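PDB 4KT3: mannosyl-glycoprotein endo-beta-N-acetylglucosamidase-like domain-containing protein from Pseudomonas protegens, which is a type VI secretion effector that probably cleaves peptidoglycan as a glycoside hydrolase, captured here in complex with its immunity protein. Local coordinates for residues L63-Q68 and N83-H88; A67-Y72 and S145-G150. One frame throughout, in Å; residues are numbered along the deposited sequence.

How the contacts relate
Both contacts start from helix 59-70, sharing Ala67 and Gln68, and their centres lie about 6 Å apart. Along the chain the helix comes first, the loop 83-88 follows helix 76-81, and the loop 145-150 comes much later, between helices 135-144 and 160-174. Contact 1 lies about 3 Å from the centre of the chain and contact 2 about 7 Å. The two loops also meet directly: Tyr147 OH lies 2.7 Å from Phe85 O, a weak hydrogen bond. Two distant loops thus converge on the C-terminal half of one buried helix, within the glucosaminidase family region, where the putative lipoprotein chain bound to it also makes contact.

Contact 1 (L63-Q68 and N83-H88); sequences LGLAAQ and NYFSMH
Ala66 and Leu65 of helix 59-70 meet the phenyl ring of Phe85. The methyl group of Ala66 lies over one face of the ring, with CB 4.2 Å from the ring centroid and 29° off the normal, an off-centre CH-pi contact. Its nearest ring atom is the tip: Ala66 CB to Phe85 CZ measures 3.7 Å. Ala66 CA lies over the same ring, displaced toward its rim. Leu65 takes the edge instead, its CD2 lying near the ring plane 3.8 Å from Phe85 CD2. With chi1 at -68°, Phe85 CG stands anti to its own carbonyl carbon, and this swings the ring in toward the helix.

A second kind of contact involves the loop backbone. Ala66 CA is 3.4 Å from Tyr84 O with an angle of 144° at the hydrogen, the geometry of a CA-H...O contact. The ring of Tyr84 leads away from the helix and meets Tyr44 edge-to-face.

Asn83 supplies hydrogen bonds inside the loop, where Asn83 to Ser86 form a type I beta turn. Asn83 OD1 accepts from Met87 N at 3.0 Å, and Asn83 ND2 donates to Met87 O, also at 3.0 Å, lying on a lone pair in the carbonyl plane. This pair of bonds fixes the rotation of the amide and ties Asn83 to Met87, just past the turn; ND2 also reaches Ala109 O. Residue 87 is modelled as selenomethionine.

Phe121 of helix 114-129 also meets the Phe85 ring. The chemistry implies a division of labour: the Asn83 amide braces the loop, whereas between 63-68 and 83-88 the buried contact rests on dispersion and a CA-H...O contact. Further along the helix, Ser86 OG adds a weak hydrogen bond to Glu69 O.

Contact 2 (A67-Y72 and S145-G150); sequences AQESQY and SGYNTG
The C-terminal end of helix 59-70, in a family of the lysozyme clan, presents Glu69 to Tyr147 in the loop that follows helix 135-144. Lysozyme-like hydrolases commonly place an acidic glutamate at such a helix end, and the position of Glu69 is consistent with that arrangement, although these contacts alone prove no role.

The two side chains come from opposite directions and meet at the phenol oxygen. Tyr147 OH lies 3.1 Å from both Glu69 CG and Glu69 CD, so it rests against the bend of the chain as well as the carboxylate. Glu69 OE1 is 3.2 Å from Tyr147 OH, yet the angle is too poor for a hydrogen bond. The other oxygen, Glu69 OE2, sits at the ring edge, near its plane, 3.9 Å from Tyr147 CE1. Carboxylate and ring planes stand 70° apart. The chain of Glu69 is folded by a chi2 of -62°, which turns the carboxylate across the phenol end, while Tyr147, with CG anti to its backbone N (chi1 176°), extends straight toward the helix. Asn148 contributes a smaller share beside the carboxylate.

Each segment marks the end of a helix. Gln71 leaves helical geometry with positive phi, and Tyr72 N bonds back to Ala67 O at 3.0 Å; Gly146 closes helix 135-144 with a Schellman motif. Tyr147 is wedged against helix 114-129, its ring edge-to-face with Phe125 and nearly perpendicular to Phe121. Tyr79 of the neighbouring putative lipoprotein chain packs on Glu69, and Asn148 touches Phe160 at the start of helix 160-174.

Contact 1 (L63-Q68 and N83-H88)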
# COMPACT_ATOMS: atom_id res chain seq x y z
N LEU A 63 -3.93 -5.67 12.06
CA LEU A 63 -2.89 -4.70 11.78
C LEU A 63 -2.43 -4.81 10.32
O LEU A 63 -2.14 -3.81 9.67
CB LEU A 63 -1.74 -4.88 12.76
CG LEU A 63 -0.57 -3.90 12.66
CD1 LEU A 63 -1.02 -2.44 12.78
CD2 LEU A 63 0.49 -4.20 13.74
N GLY A 64 -2.38 -6.04 9.82
CA GLY A 64 -2.06 -6.30 8.42
C GLY A 64 -3.07 -5.67 7.48
O GLY A 64 -2.70 -5.10 6.45
N LEU A 65 -4.35 -5.79 7.81
CA LEU A 65 -5.39 -5.13 7.02
C LEU A 65 -5.17 -3.62 7.02
O LEU A 65 -5.23 -2.99 5.96
CB LEU A 65 -6.80 -5.50 7.48
CG LEU A 65 -7.92 -4.83 6.69
CD1 LEU A 65 -7.87 -5.15 5.20
CD2 LEU A 65 -9.28 -5.23 7.28
N ALA A 66 -4.88 -3.03 8.18
CA ALA A 66 -4.61 -1.59 8.22
C ALA A 66 -3.38 -1.24 7.36
O ALA A 66 -3.37 -0.21 6.69
CB ALA A 66 -4.41 -1.13 9.64
N ALA A 67 -2.34 -2.07 7.39
CA ALA A 67 -1.14 -1.81 6.59
C ALA A 67 -1.47 -1.81 5.09
O ALA A 67 -0.92 -1.00 4.33
CB ALA A 67 -0.07 -2.84 6.88
N GLN A 68 -2.30 -2.74 4.67
CA GLN A 68 -2.79 -2.83 3.29
C GLN A 68 -3.60 -1.59 2.89
O GLN A 68 -3.40 -1.02 1.82
CB GLN A 68 -3.66 -4.08 3.18
CG GLN A 68 -4.67 -4.12 2.03
CD GLN A 68 -4.03 -4.30 0.66
OE1 GLN A 68 -2.86 -3.98 0.45
NE2 GLN A 68 -4.82 -4.80 -0.30
N ASN A 83 -8.40 7.41 8.77
CA ASN A 83 -9.19 6.28 8.31
C ASN A 83 -8.23 5.21 7.81
O ASN A 83 -7.91 5.16 6.62
CB ASN A 83 -10.17 6.73 7.24
CG ASN A 83 -11.09 5.62 6.75
OD1 ASN A 83 -10.93 4.44 7.08
ND2 ASN A 83 -12.05 6.00 5.91
N TYR A 84 -7.78 4.37 8.74
CA TYR A 84 -6.73 3.38 8.44
C TYR A 84 -7.28 2.10 7.82
O TYR A 84 -6.51 1.19 7.52
CB TYR A 84 -5.88 3.10 9.68
CG TYR A 84 -4.95 4.22 10.05
CD1 TYR A 84 -5.41 5.33 10.74
CD2 TYR A 84 -3.60 4.17 9.71
CE1 TYR A 84 -4.55 6.37 11.08
CE2 TYR A 84 -2.75 5.19 10.05
CZ TYR A 84 -3.23 6.29 10.72
OH TYR A 84 -2.37 7.33 11.05
N PHE A 85 -8.59 2.04 7.59
CA PHE A 85 -9.21 0.87 6.95
C PHE A 85 -9.91 1.27 5.67
O PHE A 85 -10.65 0.47 5.08
CB PHE A 85 -10.13 0.17 7.96
CG PHE A 85 -9.37 -0.47 9.08
CD1 PHE A 85 -8.94 0.28 10.17
CD2 PHE A 85 -9.00 -1.81 9.01
CE1 PHE A 85 -8.18 -0.28 11.16
CE2 PHE A 85 -8.24 -2.38 10.02
CZ PHE A 85 -7.83 -1.61 11.09
N SER A 86 -9.64 2.50 5.22
CA SER A 86 -10.25 3.09 4.03
C SER A 86 -11.74 2.77 3.91
O SER A 86 -12.23 2.40 2.84
CB SER A 86 -9.50 2.67 2.76
OG SER A 86 -8.15 3.10 2.83
N MSE A 87 -12.45 2.95 5.02
CA MSE A 87 -13.88 2.72 5.09
C MSE A 87 -14.62 3.73 4.26
O MSE A 87 -14.42 4.93 4.42
CB MSE A 87 -14.37 2.86 6.53
CG MSE A 87 -13.66 1.97 7.52
SE MSE A 87 -14.32 0.14 7.48
CE MSE A 87 -16.06 0.43 8.28
N HIS A 88 -15.52 3.23 3.42
CA HIS A 88 -16.48 4.07 2.73
C HIS A 88 -17.44 4.69 3.75
O HIS A 88 -17.81 4.07 4.75
CB HIS A 88 -17.27 3.24 1.71
CG HIS A 88 -16.47 2.79 0.53
ND1 HIS A 88 -16.98 1.94 -0.43
CD2 HIS A 88 -15.20 3.06 0.16
CE1 HIS A 88 -16.05 1.71 -1.35
NE2 HIS A 88 -14.96 2.37 -1.00

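Contact 2 (A67-Y72 and S145-G150)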
# COMPACT_ATOMS: atom_id res chain seq x y z
N ALA A 67 -2.34 -2.07 7.39
CA ALA A 67 -1.14 -1.81 6.59
C ALA A 67 -1.47 -1.81 5.09
O ALA A 67 -0.92 -1.00 4.33
CB ALA A 67 -0.07 -2.84 6.88
N GLN A 68 -2.30 -2.74 4.67
CA GLN A 68 -2.79 -2.83 3.29
C GLN A 68 -3.60 -1.59 2.89
O GLN A 68 -3.40 -1.02 1.82
CB GLN A 68 -3.66 -4.08 3.18
CG GLN A 68 -4.67 -4.12 2.03
CD GLN A 68 -4.03 -4.30 0.66
OE1 GLN A 68 -2.86 -3.98 0.45
NE2 GLN A 68 -4.82 -4.80 -0.30
N GLU A 69 -4.53 -1.17 3.74
CA GLU A 69 -5.43 -0.09 3.37
C GLU A 69 -4.75 1.27 3.39
O GLU A 69 -5.10 2.16 2.61
CB GLU A 69 -6.64 -0.05 4.29
CG GLU A 69 -7.51 -1.31 4.27
CD GLU A 69 -8.11 -1.56 2.92
OE1 GLU A 69 -8.90 -0.71 2.44
OE2 GLU A 69 -7.78 -2.62 2.34
N SER A 70 -3.80 1.43 4.32
CA SER A 70 -3.17 2.73 4.58
C SER A 70 -1.76 2.88 4.03
O SER A 70 -1.13 3.91 4.28
CB SER A 70 -3.15 3.00 6.09
OG SER A 70 -2.18 2.21 6.76
N GLN A 71 -1.27 1.87 3.33
CA GLN A 71 0.11 1.86 2.83
C GLN A 71 1.07 2.12 4.01
O GLN A 71 1.93 3.00 4.00
CB GLN A 71 0.30 2.89 1.71
CG GLN A 71 -0.53 2.59 0.44
CD GLN A 71 -2.03 2.81 0.64
OE1 GLN A 71 -2.87 1.91 0.41
NE2 GLN A 71 -2.38 4.00 1.07
N TYR A 72 0.90 1.29 5.03
CA TYR A 72 1.68 1.38 6.25
C TYR A 72 1.66 2.81 6.79
O TYR A 72 2.68 3.38 7.19
CB TYR A 72 3.10 0.87 6.03
CG TYR A 72 3.23 -0.65 5.98
CD1 TYR A 72 3.49 -1.37 7.14
CD2 TYR A 72 3.13 -1.36 4.78
CE1 TYR A 72 3.63 -2.75 7.11
CE2 TYR A 72 3.27 -2.76 4.75
CZ TYR A 72 3.54 -3.44 5.92
OH TYR A 72 3.71 -4.81 5.95
N SER A 145 -17.90 -10.83 3.21
CA SER A 145 -18.61 -9.81 3.97
C SER A 145 -18.94 -8.57 3.13
O SER A 145 -19.71 -7.73 3.56
CB SER A 145 -17.77 -9.38 5.18
OG SER A 145 -16.66 -8.59 4.78
N GLY A 146 -18.33 -8.47 1.96
CA GLY A 146 -18.48 -7.29 1.12
C GLY A 146 -17.56 -6.12 1.47
O GLY A 146 -17.70 -5.03 0.94
N TYR A 147 -16.61 -6.34 2.39
CA TYR A 147 -15.62 -5.31 2.67
C TYR A 147 -14.90 -4.90 1.38
O TYR A 147 -14.78 -3.70 1.07
CB TYR A 147 -14.61 -5.84 3.69
CG TYR A 147 -13.47 -4.88 4.00
CD1 TYR A 147 -12.26 -4.97 3.34
CD2 TYR A 147 -13.63 -3.88 4.93
CE1 TYR A 147 -11.21 -4.09 3.63
CE2 TYR A 147 -12.61 -2.99 5.22
CZ TYR A 147 -11.40 -3.10 4.58
OH TYR A 147 -10.38 -2.23 4.86
N ASN A 148 -14.41 -5.89 0.65
CA ASN A 148 -13.90 -5.70 -0.70
C ASN A 148 -14.57 -6.77 -1.55
O ASN A 148 -14.88 -7.84 -1.04
CB ASN A 148 -12.38 -5.93 -0.79
CG ASN A 148 -11.55 -4.79 -0.24
OD1 ASN A 148 -12.02 -3.69 0.06
ND2 ASN A 148 -10.29 -5.05 -0.15
N THR A 149 -14.75 -6.49 -2.83
CA THR A 149 -15.34 -7.49 -3.72
C THR A 149 -14.28 -8.51 -4.16
O THR A 149 -14.60 -9.67 -4.45
CB THR A 149 -16.00 -6.82 -4.94
OG1 THR A 149 -15.04 -6.03 -5.64
CG2 THR A 149 -17.12 -5.94 -4.48
N GLY A 150 -13.03 -8.05 -4.21
CA GLY A 150 -11.89 -8.92 -4.41
C GLY A 150 -12.03 -9.80 -5.63
O GLY A 150 -11.63 -10.95 -5.62